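Local atomic coordinates of protein argonaute (Marinitoga piezophila, PDB entry 5I4A), a protein that cleaves single-stranded DNA targets complementary to short 5'-OH guide RNAs, with manganese as the preferred metal. Residues Tyr94-Lys97 with Leu98-Asn102; Ser156-Pro159 with Ala160-Ala164; Ala281-Val284 with Phe285-Phe289; Glu310-Lys313 with Ser314-Leu318; Leu619-Pro622 with Leu623-Ala626. All coordinates share one frame; numbering follows the deposited sequence.

Contact 1: Tyr94-Lys97 with Leu98-Asn102; sequences YIKK and LFLDN
The isobutyl end of Leu98 lies over one face of the Tyr94 ring, off-centre toward the hydroxyl end, with Leu98 CD1 4.1 Å from the ring centroid and 30° off its normal, a CH-pi contact. The tyrosine CG stands anti to its own N (chi1 -178°), which swings the ring there. On a second side of the helix Ile95 and Phe99 run side by side, and the CG2 branch of Ile95 touches Phe99 CE2 at 3.6 Å. The charged pair is Lys97 and Asp101: the lysine chain is extended to CE and then bends at chi4 (51°), bringing NZ onto the syn lone pair of Asp101 OD2 at 2.6 Å, a short salt bridge. Backbone i to i+4 bonds such as Phe99 N to Ile95 O run beneath these pairs, and Asn102 closes the end by donating an ND2 hydrogen to Leu98 O at 2.6 Å. Lys97 NZ also bonds Asn40 O, while Asp101 OD1 takes Asn41 ND2. Helix 84-101 of the N-terminal domain thus sets Ile95 and Phe99 against Ile137 and Ile135 of strand 127-140; Phe99 also stacks with Phe112 and meets Phe104 and Phe246 edge-to-face.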
loop_
_atom_site.group_PDB
_atom_site.type_symbol
_atom_site.label_atom_id
_atom_site.label_comp_id
_atom_site.label_asym_id
_atom_site.label_seq_id
_atom_site.Cartn_x
_atom_site.Cartn_y
_atom_site.Cartn_z
ATOM N N TYR A 94 6.605 24.203 10.187
ATOM C CA TYR A 94 6.325 24.834 11.471
ATOM C C TYR A 94 5.895 23.806 12.509
ATOM O O TYR A 94 6.265 23.911 13.684
ATOM C CB TYR A 94 5.257 25.912 11.310
ATOM C CG TYR A 94 4.958 26.621 12.604
ATOM C CD1 TYR A 94 5.961 27.292 13.287
ATOM C CD2 TYR A 94 3.683 26.613 13.149
ATOM C CE1 TYR A 94 5.704 27.938 14.475
ATOM C CE2 TYR A 94 3.415 27.260 14.339
ATOM C CZ TYR A 94 4.431 27.920 14.997
ATOM O OH TYR A 94 4.180 28.569 16.181
ATOM N N ILE A 95 5.110 22.809 12.094
ATOM C CA ILE A 95 4.713 21.744 13.011
ATOM C C ILE A 95 5.929 20.941 13.445
ATOM O O ILE A 95 6.083 20.606 14.627
ATOM C CB ILE A 95 3.646 20.850 12.350
ATOM C CG1 ILE A 95 2.313 21.595 12.278
ATOM C CG2 ILE A 95 3.501 19.526 13.099
ATOM C CD1 ILE A 95 1.460 21.183 11.108
ATOM N N LYS A 96 6.813 20.628 12.498
ATOM C CA LYS A 96 8.037 19.902 12.819
ATOM C C LYS A 96 8.864 20.650 13.857
ATOM O O LYS A 96 9.359 20.053 14.821
ATOM C CB LYS A 96 8.846 19.674 11.544
ATOM C CG LYS A 96 10.159 18.944 11.745
ATOM C CD LYS A 96 10.890 18.801 10.421
ATOM C CE LYS A 96 12.128 17.942 10.560
ATOM N NZ LYS A 96 12.767 17.708 9.240
ATOM N N LYS A 97 9.024 21.963 13.675
ATOM C CA LYS A 97 9.806 22.754 14.622
ATOM C C LYS A 97 9.227 22.662 16.026
ATOM O O LYS A 97 9.964 22.474 17.001
ATOM C CB LYS A 97 9.867 24.215 14.174
ATOM C CG LYS A 97 10.285 25.153 15.296
ATOM C CD LYS A 97 10.300 26.606 14.864
ATOM C CE LYS A 97 10.626 27.510 16.047
ATOM N NZ LYS A 97 11.856 27.056 16.760
ATOM N N LEU A 98 7.905 22.795 16.150
ATOM C CA LEU A 98 7.275 22.752 17.466
ATOM C C LEU A 98 7.513 21.409 18.147
ATOM O O LEU A 98 7.845 21.355 19.337
ATOM C CB LEU A 98 5.782 23.042 17.340
ATOM C CG LEU A 98 5.409 24.484 16.993
ATOM C CD1 LEU A 98 3.900 24.637 16.886
ATOM C CD2 LEU A 98 5.977 25.444 18.026
ATOM N N PHE A 99 7.341 20.311 17.405
ATOM C CA PHE A 99 7.625 18.990 17.957
ATOM C C PHE A 99 9.089 18.871 18.365
ATOM O O PHE A 99 9.402 18.413 19.469
ATOM C CB PHE A 99 7.266 17.905 16.939
ATOM C CG PHE A 99 5.822 17.483 16.973
ATOM C CD1 PHE A 99 5.388 16.529 17.880
ATOM C CD2 PHE A 99 4.906 18.027 16.089
ATOM C CE1 PHE A 99 4.064 16.130 17.909
ATOM C CE2 PHE A 99 3.580 17.633 16.114
ATOM C CZ PHE A 99 3.158 16.684 17.026
ATOM N N LEU A 100 10.003 19.277 17.478
ATOM C CA LEU A 100 11.425 19.207 17.800
ATOM C C LEU A 100 11.770 20.126 18.966
ATOM O O LEU A 100 12.617 19.787 19.801
ATOM C CB LEU A 100 12.264 19.557 16.571
ATOM C CG LEU A 100 12.279 18.556 15.411
ATOM C CD1 LEU A 100 13.157 19.066 14.278
ATOM C CD2 LEU A 100 12.752 17.189 15.876
ATOM N N ASP A 101 11.127 21.296 19.040
ATOM C CA ASP A 101 11.351 22.198 20.166
ATOM C C ASP A 101 10.885 21.597 21.484
ATOM O O ASP A 101 11.378 21.997 22.543
ATOM C CB ASP A 101 10.643 23.535 19.938
ATOM C CG ASP A 101 11.363 24.416 18.935
ATOM O OD1 ASP A 101 12.496 24.073 18.542
ATOM O OD2 ASP A 101 10.798 25.461 18.552
ATOM N N ASN A 102 9.940 20.661 21.446
ATOM C CA ASN A 102 9.508 19.948 22.637
ATOM C C ASN A 102 10.171 18.581 22.755
ATOM O O ASN A 102 9.635 17.689 23.420
ATOM C CB ASN A 102 7.984 19.828 22.657
ATOM C CG ASN A 102 7.303 21.168 22.873
ATOM O OD1 ASN A 102 6.993 21.547 24.003
ATOM N ND2 ASN A 102 7.078 21.899 21.787
#

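Contact 2: Ser156-Pro159 with Ala160-Ala164; sequences SKEP and ALESA
Glu162 N bonds Pro159 O at 2.8 Å and so closes a compact turn. This bond is bent, with an N-H...O angle of 130°, and the donor stands above the carbonyl plane. The chain passes here from linker L1 into the PAZ domain, leaving strand 143-156 and winding through a brief 3-10 turn at Ala160 and Leu161.

Just before the turn, the hydroxyl of Ser156 is donated to Glu158 O, 2.7 Å from OG. Ser156 OG sits between its backbone N and carbonyl carbon (chi1 66°), a rotation that directs the hydroxyl forward over the next two residues. Ser156 OG also bonds Phe209 N of strand 207-211, and so ties the turn to the neighbouring strand. An alanine at Ser156 would remove both of these bonds and is likely to leave Glu158 O without its hydroxyl partner and the start of the turn less firmly held to strand 207-211.

Further along, Ser163 folds back beside Ser156: Ser163 OG approaches Ser156 CB to 3.5 Å, but its polar partner is Ile165 O. The methyl of Ala160 packs on Phe209 and Leu189 of the adjoining strands. On the outer side two acidic chains come near each other, Glu158 OE1 and Glu162 OE1 being 4.3 Å apart, which probably costs some electrostatic energy. Pro159 CD lies 3.9 Å from Glu162 OE1.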
loop_
_atom_site.group_PDB
_atom_site.type_symbol
_atom_site.label_atom_id
_atom_site.label_comp_id
_atom_site.label_asym_id
_atom_site.label_seq_id
_atom_site.Cartn_x
_atom_site.Cartn_y
_atom_site.Cartn_z
ATOM N N SER A 156 15.440 0.494 20.591
ATOM C CA SER A 156 16.388 0.033 21.592
ATOM C C SER A 156 16.665 1.145 22.594
ATOM O O SER A 156 16.797 2.316 22.229
ATOM C CB SER A 156 17.691 -0.419 20.930
ATOM O OG SER A 156 18.359 0.673 20.324
ATOM N N LYS A 157 16.741 0.768 23.872
ATOM C CA LYS A 157 17.001 1.747 24.922
ATOM C C LYS A 157 18.398 2.344 24.800
ATOM O O LYS A 157 18.609 3.504 25.171
ATOM C CB LYS A 157 16.810 1.090 26.290
ATOM C CG LYS A 157 17.034 2.004 27.481
ATOM C CD LYS A 157 16.804 1.244 28.776
ATOM C CE LYS A 157 17.066 2.117 29.990
ATOM N NZ LYS A 157 16.788 1.376 31.251
ATOM N N GLU A 158 19.348 1.579 24.280
ATOM C CA GLU A 158 20.731 1.993 24.137
ATOM C C GLU A 158 21.091 2.103 22.661
ATOM O O GLU A 158 20.454 1.472 21.809
ATOM C CB GLU A 158 21.666 0.989 24.826
ATOM C CG GLU A 158 21.233 0.600 26.235
ATOM C CD GLU A 158 21.604 1.643 27.277
ATOM O OE1 GLU A 158 22.815 1.834 27.522
ATOM O OE2 GLU A 158 20.688 2.269 27.851
ATOM N N PRO A 159 22.095 2.913 22.320
ATOM C CA PRO A 159 22.563 2.966 20.931
ATOM C C PRO A 159 22.986 1.591 20.431
ATOM O O PRO A 159 23.284 0.679 21.207
ATOM C CB PRO A 159 23.752 3.927 20.995
ATOM C CG PRO A 159 23.416 4.830 22.130
ATOM C CD PRO A 159 22.726 3.954 23.148
ATOM N N ALA A 160 23.020 1.465 19.099
ATOM C CA ALA A 160 23.178 0.167 18.446
ATOM C C ALA A 160 24.388 -0.598 18.971
ATOM O O ALA A 160 24.296 -1.792 19.278
ATOM C CB ALA A 160 23.285 0.363 16.932
ATOM N N LEU A 161 25.534 0.075 19.087
ATOM C CA LEU A 161 26.742 -0.613 19.529
ATOM C C LEU A 161 26.674 -0.998 21.001
ATOM O O LEU A 161 27.344 -1.950 21.419
ATOM C CB LEU A 161 27.969 0.257 19.261
ATOM C CG LEU A 161 28.404 0.335 17.798
ATOM C CD1 LEU A 161 29.652 1.189 17.652
ATOM C CD2 LEU A 161 28.640 -1.063 17.247
ATOM N N GLU A 162 25.875 -0.287 21.800
ATOM C CA GLU A 162 25.760 -0.557 23.227
ATOM C C GLU A 162 24.448 -1.246 23.588
ATOM O O GLU A 162 24.040 -1.218 24.754
ATOM C CB GLU A 162 25.896 0.737 24.029
ATOM C CG GLU A 162 26.972 1.685 23.541
ATOM C CD GLU A 162 27.000 2.972 24.342
ATOM O OE1 GLU A 162 26.026 3.230 25.083
ATOM O OE2 GLU A 162 27.995 3.721 24.238
ATOM N N SER A 163 23.774 -1.858 22.618
ATOM C CA SER A 163 22.468 -2.469 22.830
ATOM C C SER A 163 22.610 -3.985 22.817
ATOM O O SER A 163 23.096 -4.558 21.835
ATOM C CB SER A 163 21.472 -2.013 21.764
ATOM O OG SER A 163 20.194 -2.586 21.982
ATOM N N ALA A 164 22.177 -4.627 23.906
ATOM C CA ALA A 164 22.250 -6.082 23.990
ATOM C C ALA A 164 21.430 -6.741 22.888
ATOM O O ALA A 164 21.885 -7.701 22.253
ATOM C CB ALA A 164 21.778 -6.552 25.365
#

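Contact 3: Ala281-Val284 with Phe285-Phe289; sequences AKDV and FKYSF
Asp283 meets the two residues three and four places on by different means. Its OD1 runs beside the extended chain of Lys286 and forms a weak salt bridge to NZ at 3.4 Å, while its CB rests 3.8 Å from Tyr287 CE2, the carboxylate standing almost perpendicular to the ring (88°). A water joins Asp283 and Tyr287, donating to Asp283 OD2 and lying 2.5 Å from Tyr287 OH. The backbone oxygen of Asp283 is gripped twice, by Tyr287 N nearly in line with the carbonyl and by Lys286 N from above the carbonyl plane. Val284 serves the apolar side: CG1 sits over the face of the Phe285 ring, 4.2 Å from its centroid. With chi1 at 68° this CG1 falls between the valine N and carbonyl carbon, which turns CG2 toward Phe289, where it meets CD1 at 3.8 Å at the ring edge. In the next shell Ser278 OG bonds Asp283 OD2, Lys416 makes a cation-pi contact with Phe285, and Leu333 of helix 325-333 packs on Val284, Phe285 and Phe289. The whole is a single short helical turn of linker L2, entered through a 3-10 segment and left at Ser288 with positive phi.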
loop_
_atom_site.group_PDB
_atom_site.type_symbol
_atom_site.label_atom_id
_atom_site.label_comp_id
_atom_site.label_asym_id
_atom_site.label_seq_id
_atom_site.Cartn_x
_atom_site.Cartn_y
_atom_site.Cartn_z
ATOM N N ALA A 281 -18.174 -14.102 0.908
ATOM C CA ALA A 281 -17.568 -14.713 -0.270
ATOM C C ALA A 281 -17.437 -16.224 -0.116
ATOM O O ALA A 281 -17.546 -16.958 -1.104
ATOM C CB ALA A 281 -16.201 -14.081 -0.545
ATOM N N LYS A 282 -17.229 -16.705 1.113
ATOM C CA LYS A 282 -17.064 -18.132 1.366
ATOM C C LYS A 282 -18.322 -18.935 1.070
ATOM O O LYS A 282 -18.233 -20.159 0.914
ATOM C CB LYS A 282 -16.629 -18.353 2.816
ATOM C CG LYS A 282 -17.651 -17.895 3.831
ATOM C CD LYS A 282 -17.272 -18.316 5.236
ATOM C CE LYS A 282 -18.307 -17.831 6.233
ATOM N NZ LYS A 282 -18.115 -18.435 7.577
ATOM N N ASP A 283 -19.484 -18.291 0.981
ATOM C CA ASP A 283 -20.674 -19.001 0.522
ATOM C C ASP A 283 -20.594 -19.421 -0.935
ATOM O O ASP A 283 -21.531 -20.053 -1.422
ATOM C CB ASP A 283 -21.925 -18.136 0.732
ATOM C CG ASP A 283 -22.490 -18.272 2.118
ATOM O OD1 ASP A 283 -22.089 -19.231 2.823
ATOM O OD2 ASP A 283 -23.341 -17.437 2.497
ATOM N N VAL A 284 -19.507 -19.091 -1.631
ATOM C CA VAL A 284 -19.315 -19.590 -2.989
ATOM C C VAL A 284 -19.352 -21.113 -3.013
ATOM O O VAL A 284 -19.775 -21.717 -4.007
ATOM C CB VAL A 284 -17.995 -19.036 -3.585
ATOM C CG1 VAL A 284 -16.784 -19.617 -2.862
ATOM C CG2 VAL A 284 -17.920 -19.282 -5.092
ATOM N N PHE A 285 -18.922 -21.760 -1.927
ATOM C CA PHE A 285 -18.981 -23.213 -1.831
ATOM C C PHE A 285 -20.384 -23.733 -1.552
ATOM O O PHE A 285 -20.622 -24.936 -1.706
ATOM C CB PHE A 285 -18.024 -23.711 -0.745
ATOM C CG PHE A 285 -16.579 -23.443 -1.044
ATOM C CD1 PHE A 285 -15.888 -24.230 -1.953
ATOM C CD2 PHE A 285 -15.909 -22.407 -0.418
ATOM C CE1 PHE A 285 -14.557 -23.987 -2.233
ATOM C CE2 PHE A 285 -14.577 -22.161 -0.693
ATOM C CZ PHE A 285 -13.900 -22.953 -1.603
ATOM N N LYS A 286 -21.308 -22.867 -1.138
ATOM C CA LYS A 286 -22.708 -23.251 -0.997
ATOM C C LYS A 286 -23.470 -23.163 -2.311
ATOM O O LYS A 286 -24.323 -24.012 -2.587
ATOM C CB LYS A 286 -23.412 -22.364 0.036
ATOM C CG LYS A 286 -23.169 -22.727 1.488
ATOM C CD LYS A 286 -24.094 -21.926 2.387
ATOM C CE LYS A 286 -23.728 -22.077 3.851
ATOM N NZ LYS A 286 -24.332 -20.982 4.663
ATOM N N TYR A 287 -23.176 -22.152 -3.129
ATOM C CA TYR A 287 -24.009 -21.818 -4.277
ATOM C C TYR A 287 -23.251 -21.858 -5.597
ATOM O O TYR A 287 -23.813 -21.461 -6.627
ATOM C CB TYR A 287 -24.645 -20.441 -4.068
ATOM C CG TYR A 287 -25.315 -20.297 -2.719
ATOM C CD1 TYR A 287 -26.511 -20.947 -2.444
ATOM C CD2 TYR A 287 -24.749 -19.513 -1.719
ATOM C CE1 TYR A 287 -27.129 -20.822 -1.211
ATOM C CE2 TYR A 287 -25.360 -19.381 -0.481
ATOM C CZ TYR A 287 -26.550 -20.039 -0.234
ATOM O OH TYR A 287 -27.166 -19.915 0.991
ATOM N N SER A 288 -21.992 -22.308 -5.583
ATOM C CA SER A 288 -21.193 -22.602 -6.770
ATOM C C SER A 288 -20.786 -21.341 -7.526
ATOM O O SER A 288 -21.368 -20.272 -7.318
ATOM C CB SER A 288 -21.948 -23.564 -7.695
ATOM O OG SER A 288 -21.088 -24.102 -8.689
ATOM N N PHE A 289 -19.770 -21.459 -8.385
ATOM C CA PHE A 289 -19.362 -20.352 -9.243
ATOM C C PHE A 289 -20.556 -19.814 -10.018
ATOM O O PHE A 289 -21.394 -20.578 -10.501
ATOM C CB PHE A 289 -18.288 -20.796 -10.242
ATOM C CG PHE A 289 -16.876 -20.682 -9.736
ATOM C CD1 PHE A 289 -16.598 -20.634 -8.379
ATOM C CD2 PHE A 289 -15.820 -20.620 -10.632
ATOM C CE1 PHE A 289 -15.292 -20.531 -7.929
ATOM C CE2 PHE A 289 -14.514 -20.514 -10.191
ATOM C CZ PHE A 289 -14.249 -20.469 -8.838
HETATM O O HOH W 1 -26.347 -18.555 2.937
#

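Contact 4: Glu310-Lys313 with Ser314-Leu318; sequences EVQK and SLKEL
Val311 CG2 and Leu315 CD1 touch at 3.8 Å on the buried side of a helix that starts with Val311 at its N-cap position. Val311 O accepts Leu315 N at 2.8 Å and 167°, the first i to i+4 bond of helix 312-320; Gln312 O and Lys313 O are likewise each taken by the N-H four residues on, from Lys316 and Glu317. Ser314 N gives its hydrogen to a water at 3.0 Å, and that water donates weakly to Glu310 O, so solvent bridges the end of the preceding helix to the start of this one. Ser314 OG bonds Glu408 O weakly. Were Leu315 cut back to an alanine, the branch that meets Val311 CG2 would be gone and a gap would probably open beside the valine, though the backbone bond could remain. On the exposed side Lys313 stretches out and then turns at chi4 (-63°), bringing NZ into a salt bridge with Glu317 OE2; the modelled 2.4 Å is very short, so the exact length is doubtful. In this Mid-domain helix Val311 also packs on helix 404-409, and the opposite charges of Lys313 and Glu317 probably offset each other at the surface.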
loop_
_atom_site.group_PDB
_atom_site.type_symbol
_atom_site.label_atom_id
_atom_site.label_comp_id
_atom_site.label_asym_id
_atom_site.label_seq_id
_atom_site.Cartn_x
_atom_site.Cartn_y
_atom_site.Cartn_z
ATOM N N GLU A 310 7.574 -38.133 0.762
ATOM C CA GLU A 310 7.257 -37.453 2.015
ATOM C C GLU A 310 5.780 -37.094 2.107
ATOM O O GLU A 310 5.223 -37.036 3.210
ATOM C CB GLU A 310 8.103 -36.188 2.162
ATOM C CG GLU A 310 9.594 -36.422 2.316
ATOM C CD GLU A 310 10.372 -35.119 2.381
ATOM O OE1 GLU A 310 9.732 -34.046 2.403
ATOM O OE2 GLU A 310 11.620 -35.165 2.405
ATOM N N VAL A 311 5.128 -36.851 0.970
ATOM C CA VAL A 311 3.752 -36.378 0.933
ATOM C C VAL A 311 2.815 -37.379 0.268
ATOM O O VAL A 311 1.667 -37.046 -0.024
ATOM C CB VAL A 311 3.657 -35.006 0.238
ATOM C CG1 VAL A 311 4.545 -33.991 0.942
ATOM C CG2 VAL A 311 4.039 -35.129 -1.230
ATOM N N GLN A 312 3.282 -38.608 0.032
ATOM C CA GLN A 312 2.496 -39.566 -0.742
ATOM C C GLN A 312 1.179 -39.906 -0.050
ATOM O O GLN A 312 0.140 -40.035 -0.709
ATOM C CB GLN A 312 3.315 -40.831 -0.989
ATOM C CG GLN A 312 2.633 -41.843 -1.890
ATOM C CD GLN A 312 3.450 -43.107 -2.057
ATOM O OE1 GLN A 312 4.337 -43.393 -1.254
ATOM N NE2 GLN A 312 3.157 -43.868 -3.105
ATOM N N LYS A 313 1.201 -40.053 1.277
ATOM C CA LYS A 313 -0.026 -40.357 2.008
ATOM C C LYS A 313 -1.064 -39.259 1.814
ATOM O O LYS A 313 -2.235 -39.536 1.528
ATOM C CB LYS A 313 0.278 -40.555 3.492
ATOM C CG LYS A 313 -0.944 -40.899 4.324
ATOM C CD LYS A 313 -0.581 -41.208 5.766
ATOM C CE LYS A 313 -1.813 -41.601 6.570
ATOM N NZ LYS A 313 -2.809 -40.495 6.647
ATOM N N SER A 314 -0.647 -37.999 1.957
ATOM C CA SER A 314 -1.563 -36.885 1.742
ATOM C C SER A 314 -2.004 -36.807 0.285
ATOM O O SER A 314 -3.177 -36.539 -0.001
ATOM C CB SER A 314 -0.904 -35.579 2.176
ATOM O OG SER A 314 -0.597 -35.599 3.558
ATOM N N LEU A 315 -1.075 -37.029 -0.650
ATOM C CA LEU A 315 -1.440 -37.070 -2.064
ATOM C C LEU A 315 -2.526 -38.105 -2.324
ATOM O O LEU A 315 -3.473 -37.849 -3.078
ATOM C CB LEU A 315 -0.210 -37.369 -2.916
ATOM C CG LEU A 315 0.834 -36.266 -3.083
ATOM C CD1 LEU A 315 1.999 -36.781 -3.911
ATOM C CD2 LEU A 315 0.219 -35.035 -3.726
ATOM N N LYS A 316 -2.404 -39.285 -1.712
ATOM C CA LYS A 316 -3.437 -40.305 -1.861
ATOM C C LYS A 316 -4.753 -39.843 -1.250
ATOM O O LYS A 316 -5.813 -39.964 -1.875
ATOM C CB LYS A 316 -2.985 -41.615 -1.216
ATOM C CG LYS A 316 -1.861 -42.322 -1.944
ATOM C CD LYS A 316 -1.648 -43.706 -1.359
ATOM C CE LYS A 316 -0.775 -44.563 -2.256
ATOM N NZ LYS A 316 -0.948 -46.003 -1.936
ATOM N N GLU A 317 -4.704 -39.314 -0.023
ATOM C CA GLU A 317 -5.922 -38.850 0.635
ATOM C C GLU A 317 -6.608 -37.756 -0.176
ATOM O O GLU A 317 -7.840 -37.678 -0.206
ATOM C CB GLU A 317 -5.600 -38.332 2.040
ATOM C CG GLU A 317 -5.176 -39.410 3.020
ATOM C CD GLU A 317 -4.766 -38.840 4.366
ATOM O OE1 GLU A 317 -4.545 -37.616 4.448
ATOM O OE2 GLU A 317 -4.669 -39.618 5.341
ATOM N N LEU A 318 -5.830 -36.902 -0.843
ATOM C CA LEU A 318 -6.418 -35.782 -1.564
ATOM C C LEU A 318 -6.895 -36.181 -2.955
ATOM O O LEU A 318 -7.972 -35.755 -3.388
ATOM C CB LEU A 318 -5.409 -34.636 -1.659
ATOM C CG LEU A 318 -5.302 -33.739 -0.421
ATOM C CD1 LEU A 318 -4.133 -32.785 -0.557
ATOM C CD2 LEU A 318 -6.600 -32.973 -0.223
HETATM O O HOH W 2 1.941 -37.413 3.429
#

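Contact 5: Leu619-Pro622 with Leu623-Ala626; sequences LPYP and LHIA
Ile625 lies over one face of the Tyr621 ring: its CD1 is above the centre, 3.6 Å from the ring centroid and only 8° off the normal, a well-aligned CH-pi contact. A chi1 of -166° swings the tyrosine ring along the helix to the residue four places on. The other apolar pair is Pro620 and Leu623, side by side, with Pro620 CG 3.9 Å from Leu623 CB.

Three backbone bonds follow the i to i+4 pattern: Pro620 O accepts His624 N at 2.8 Å in the carbonyl plane, Tyr621 O accepts Ile625 N at 2.9 Å, and Pro622 O accepts Ala626 N. This is the first turn of helix 621-631, with Pro620 at its N-cap position, in the RNase H fold of the PIWI domain. The same helix carries Asn627, inferred to be an active-site residue and a ligand of the second manganese ion. The side chain of Ala626 comes within about 4 Å of that of Asp449, an inferred active-site residue and, by similarity, a metal ligand.

A water accepts from Leu619 N at 3.1 Å and lies 3.0 Å from His624 ND1. Among ring contacts, Tyr617 meets both His624 and Tyr621, the latter with nearly parallel planes. Against the central sheet, Ile625 packs on Ala464 and Val466 of strand 458-466, and Pro622 and Leu623 on Leu517 of strand 513-519.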
loop_
_atom_site.group_PDB
_atom_site.type_symbol
_atom_site.label_atom_id
_atom_site.label_comp_id
_atom_site.label_asym_id
_atom_site.label_seq_id
_atom_site.Cartn_x
_atom_site.Cartn_y
_atom_site.Cartn_z
ATOM N N LEU A 619 -7.771 -2.249 -1.882
ATOM C CA LEU A 619 -7.798 -1.252 -2.934
ATOM C C LEU A 619 -8.690 -1.715 -4.079
ATOM O O LEU A 619 -8.947 -2.914 -4.231
ATOM C CB LEU A 619 -6.380 -0.994 -3.458
ATOM C CG LEU A 619 -5.408 -0.459 -2.403
ATOM C CD1 LEU A 619 -3.979 -0.441 -2.926
ATOM C CD2 LEU A 619 -5.837 0.927 -1.956
ATOM N N PRO A 620 -9.192 -0.790 -4.901
ATOM C CA PRO A 620 -9.946 -1.205 -6.088
ATOM C C PRO A 620 -9.096 -2.123 -6.949
ATOM O O PRO A 620 -7.890 -1.919 -7.096
ATOM C CB PRO A 620 -10.258 0.119 -6.799
ATOM C CG PRO A 620 -9.298 1.110 -6.224
ATOM C CD PRO A 620 -9.075 0.676 -4.812
ATOM N N TYR A 621 -9.738 -3.155 -7.493
ATOM C CA TYR A 621 -9.017 -4.218 -8.191
ATOM C C TYR A 621 -8.059 -3.713 -9.265
ATOM O O TYR A 621 -6.910 -4.186 -9.292
ATOM C CB TYR A 621 -10.036 -5.215 -8.766
ATOM C CG TYR A 621 -9.452 -6.537 -9.214
ATOM C CD1 TYR A 621 -8.497 -7.199 -8.450
ATOM C CD2 TYR A 621 -9.875 -7.135 -10.393
ATOM C CE1 TYR A 621 -7.970 -8.412 -8.861
ATOM C CE2 TYR A 621 -9.360 -8.343 -10.809
ATOM C CZ TYR A 621 -8.408 -8.980 -10.041
ATOM O OH TYR A 621 -7.898 -10.185 -10.463
ATOM N N PRO A 622 -8.425 -2.769 -10.146
ATOM C CA PRO A 622 -7.422 -2.263 -11.102
ATOM C C PRO A 622 -6.192 -1.672 -10.433
ATOM O O PRO A 622 -5.072 -1.880 -10.916
ATOM C CB PRO A 622 -8.203 -1.212 -11.905
ATOM C CG PRO A 622 -9.400 -0.885 -11.080
ATOM C CD PRO A 622 -9.746 -2.155 -10.377
ATOM N N LEU A 623 -6.365 -0.941 -9.329
ATOM C CA LEU A 623 -5.213 -0.410 -8.605
ATOM C C LEU A 623 -4.448 -1.516 -7.899
ATOM O O LEU A 623 -3.212 -1.486 -7.844
ATOM C CB LEU A 623 -5.661 0.645 -7.596
ATOM C CG LEU A 623 -5.755 2.089 -8.077
ATOM C CD1 LEU A 623 -5.887 2.999 -6.876
ATOM C CD2 LEU A 623 -4.536 2.460 -8.901
ATOM N N HIS A 624 -5.165 -2.486 -7.327
ATOM C CA HIS A 624 -4.505 -3.637 -6.720
ATOM C C HIS A 624 -3.606 -4.344 -7.725
ATOM O O HIS A 624 -2.466 -4.708 -7.409
ATOM C CB HIS A 624 -5.549 -4.603 -6.166
ATOM C CG HIS A 624 -4.969 -5.865 -5.611
ATOM N ND1 HIS A 624 -4.536 -5.975 -4.308
ATOM C CD2 HIS A 624 -4.737 -7.068 -6.189
ATOM C CE1 HIS A 624 -4.067 -7.193 -4.103
ATOM N NE2 HIS A 624 -4.178 -7.876 -5.229
ATOM N N ILE A 625 -4.097 -4.534 -8.949
ATOM C CA ILE A 625 -3.295 -5.171 -9.988
ATOM C C ILE A 625 -2.093 -4.304 -10.340
ATOM O O ILE A 625 -0.957 -4.789 -10.419
ATOM C CB ILE A 625 -4.161 -5.455 -11.228
ATOM C CG1 ILE A 625 -5.335 -6.371 -10.870
ATOM C CG2 ILE A 625 -3.318 -6.064 -12.327
ATOM C CD1 ILE A 625 -6.503 -6.263 -11.830
ATOM N N ALA A 626 -2.326 -3.006 -10.553
ATOM C CA ALA A 626 -1.250 -2.114 -10.973
ATOM C C ALA A 626 -0.131 -2.067 -9.940
ATOM O O ALA A 626 1.053 -2.113 -10.296
ATOM C CB ALA A 626 -1.800 -0.712 -11.234
HETATM O O HOH W 3 -5.547 -4.388 -1.947
#

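Overall arrangement
The five contacts follow one another along the chain, each closing before the next opens, and none touches another. Contacts 1, 2 and 3 belong to the PAZ lobe, contacts 4 and 5 to the PIWI lobe. Helix 84-101 of contact 1 and the L1-PAZ junction of contact 2, their centres about 26 Å apart, both lie against the same large antiparallel sheet. Contact 3 in linker L2 and contact 4 in the Mid domain are about 27 Å apart between centres, on the side of the molecule opposite contact 1, which is about 62 Å from contact 4 between centres. Contact 5 lies closest to the centre of the folded chain, about 10 Å from it, beside the inferred catalytic residues.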